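Local atomic coordinates of adenine Deaminase (Enterococcus faecalis, PDB entry 2ICS), a protein that is a zinc-dependent amidohydrolase-superfamily enzyme that deacetylates acetyl-(R)-mandelate with very low efficiency in vitro and binds adenine near its two zinc ions. Residues Y51-W56 with T332-Q337. Residues are numbered along the deposited sequence; the frame is centred on the assembly and turned at random.
Sequences YVSAGW and TIFTIQ
Tyr51 pairs with Phe334 through two backbone hydrogen bonds: Tyr51 N gives to Phe334 O at 2.8 Å, and Phe334 N returns to Tyr51 O. Tyr51 CB lies over one face of the Phe334 ring, 3.6 Å from its centroid and 28° off the normal, a CH-pi contact; the ring planes are 21° from parallel but displaced, with little overlap. Tyr51 CE2 lies 3.8 Å from Ile336 CB. Val52 and Ile333 form the non-hydrogen-bonded pair, on the face opposite the side chains of Tyr51, Ser53, Thr332 and Phe334. Ser53 and Thr332 again exchange two backbone bonds, and Ser53 OG meets the edge of Phe334 while donating to Ala54 O. Past Gly55, Trp56 N reaches Thr332 OG1 at 2.9 Å, nearly straight (N-H...O 162°); that hydroxyl also bonds Gly82 O. Thr332 CG2, anti to the backbone N, lies over the indole six-membered ring, 3.6 Å from its centroid. Trp56 CZ2, 3.4 Å from Phe334 CD2, lies over the ring face opposite Tyr51 CB, the planes oblique. Ile304 of helix 300-305 touches Ser53, Trp56 and Phe334. This antiparallel ladder joins strand 51-61, which leads to zinc ligand His60, to strand 331-344 of the same sheet.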
loop_
_atom_site.group_PDB
_atom_site.type_symbol
_atom_site.label_atom_id
_atom_site.label_comp_id
_atom_site.label_asym_id
_atom_site.label_seq_id
_atom_site.Cartn_x
_atom_site.Cartn_y
_atom_site.Cartn_z
ATOM N N TYR A 51 -0.935 21.713 2.040
ATOM C CA TYR A 51 -1.766 20.682 2.650
ATOM C C TYR A 51 -0.956 19.804 3.593
ATOM O O TYR A 51 0.270 19.700 3.472
ATOM C CB TYR A 51 -2.400 19.805 1.569
ATOM C CG TYR A 51 -3.338 20.542 0.644
ATOM C CD1 TYR A 51 -4.621 20.898 1.059
ATOM C CD2 TYR A 51 -2.945 20.886 -0.649
ATOM C CE1 TYR A 51 -5.491 21.577 0.207
ATOM C CE2 TYR A 51 -3.808 21.570 -1.511
ATOM C CZ TYR A 51 -5.078 21.911 -1.074
ATOM O OH TYR A 51 -5.926 22.597 -1.912
ATOM N N VAL A 52 -1.660 19.175 4.528
ATOM C CA VAL A 52 -1.054 18.282 5.507
ATOM C C VAL A 52 -2.008 17.118 5.748
ATOM O O VAL A 52 -3.227 17.304 5.809
ATOM C CB VAL A 52 -0.826 18.979 6.870
ATOM C CG1 VAL A 52 0.019 18.089 7.768
ATOM C CG2 VAL A 52 -0.165 20.331 6.675
ATOM N N SER A 53 -1.457 15.920 5.881
ATOM C CA SER A 53 -2.272 14.746 6.142
ATOM C C SER A 53 -1.459 13.792 6.988
ATOM O O SER A 53 -0.321 14.087 7.348
ATOM C CB SER A 53 -2.657 14.047 4.838
ATOM O OG SER A 53 -1.545 13.366 4.274
ATOM N N ALA A 54 -2.051 12.651 7.315
ATOM C CA ALA A 54 -1.344 11.643 8.081
ATOM C C ALA A 54 -0.256 11.171 7.124
ATOM O O ALA A 54 -0.417 11.292 5.911
ATOM C CB ALA A 54 -2.278 10.503 8.424
ATOM N N GLY A 55 0.850 10.657 7.652
ATOM C CA GLY A 55 1.908 10.185 6.773
ATOM C C GLY A 55 1.358 9.168 5.790
ATOM O O GLY A 55 0.673 8.226 6.190
ATOM N N TRP A 56 1.645 9.348 4.506
ATOM C CA TRP A 56 1.146 8.425 3.492
ATOM C C TRP A 56 1.719 7.034 3.711
ATOM O O TRP A 56 2.863 6.888 4.134
ATOM C CB TRP A 56 1.500 8.920 2.089
ATOM C CG TRP A 56 0.918 10.261 1.733
ATOM C CD1 TRP A 56 -0.074 10.936 2.395
ATOM C CD2 TRP A 56 1.271 11.076 0.601
ATOM N NE1 TRP A 56 -0.359 12.120 1.743
ATOM C CE2 TRP A 56 0.452 12.230 0.642
ATOM C CE3 TRP A 56 2.204 10.942 -0.440
ATOM C CZ2 TRP A 56 0.536 13.247 -0.320
ATOM C CZ3 TRP A 56 2.290 11.955 -1.401
ATOM C CH2 TRP A 56 1.456 13.093 -1.330
ATOM N N THR A 332 2.681 13.928 6.176
ATOM C CA THR A 332 3.130 14.234 4.840
ATOM C C THR A 332 2.585 15.624 4.558
ATOM O O THR A 332 1.399 15.894 4.771
ATOM C CB THR A 332 2.593 13.223 3.809
ATOM O OG1 THR A 332 3.043 11.904 4.158
ATOM C CG2 THR A 332 3.097 13.571 2.413
ATOM N N ILE A 333 3.472 16.508 4.120
ATOM C CA ILE A 333 3.128 17.887 3.815
ATOM C C ILE A 333 3.322 18.019 2.313
ATOM O O ILE A 333 4.389 17.692 1.779
ATOM C CB ILE A 333 4.045 18.837 4.607
ATOM C CG1 ILE A 333 3.929 18.501 6.102
ATOM C CG2 ILE A 333 3.659 20.281 4.362
ATOM C CD1 ILE A 333 4.771 19.367 7.015
ATOM N N PHE A 334 2.288 18.497 1.630
ATOM C CA PHE A 334 2.328 18.571 0.179
ATOM C C PHE A 334 1.511 19.691 -0.442
ATOM O O PHE A 334 0.812 20.437 0.245
ATOM C CB PHE A 334 1.810 17.243 -0.365
ATOM C CG PHE A 334 0.425 16.902 0.122
ATOM C CD1 PHE A 334 -0.701 17.298 -0.599
ATOM C CD2 PHE A 334 0.245 16.246 1.340
ATOM C CE1 PHE A 334 -1.988 17.047 -0.113
ATOM C CE2 PHE A 334 -1.037 15.993 1.835
ATOM C CZ PHE A 334 -2.153 16.393 1.110
ATOM N N THR A 335 1.598 19.771 -1.767
ATOM C CA THR A 335 0.862 20.752 -2.544
ATOM C C THR A 335 0.128 20.005 -3.646
ATOM O O THR A 335 0.505 18.894 -4.013
ATOM C CB THR A 335 1.793 21.777 -3.242
ATOM O OG1 THR A 335 2.663 21.086 -4.146
ATOM C CG2 THR A 335 2.617 22.559 -2.227
ATOM N N ILE A 336 -0.926 20.626 -4.161
ATOM C CA ILE A 336 -1.716 20.071 -5.247
ATOM C C ILE A 336 -1.815 21.213 -6.249
ATOM O O ILE A 336 -2.288 22.298 -5.912
ATOM C CB ILE A 336 -3.126 19.658 -4.774
ATOM C CG1 ILE A 336 -3.019 18.518 -3.757
ATOM C CG2 ILE A 336 -3.966 19.217 -5.962
ATOM C CD1 ILE A 336 -4.349 18.063 -3.201
ATOM N N GLN A 337 -1.360 20.980 -7.474
ATOM C CA GLN A 337 -1.381 22.035 -8.476
ATOM C C GLN A 337 -1.923 21.636 -9.840
ATOM O O GLN A 337 -1.781 20.495 -10.285
ATOM C CB GLN A 337 0.029 22.612 -8.622
ATOM C CG GLN A 337 0.497 23.342 -7.369
ATOM C CD GLN A 337 1.963 23.717 -7.408
ATOM O OE1 GLN A 337 2.456 24.412 -6.518
ATOM N NE2 GLN A 337 2.673 23.257 -8.435
#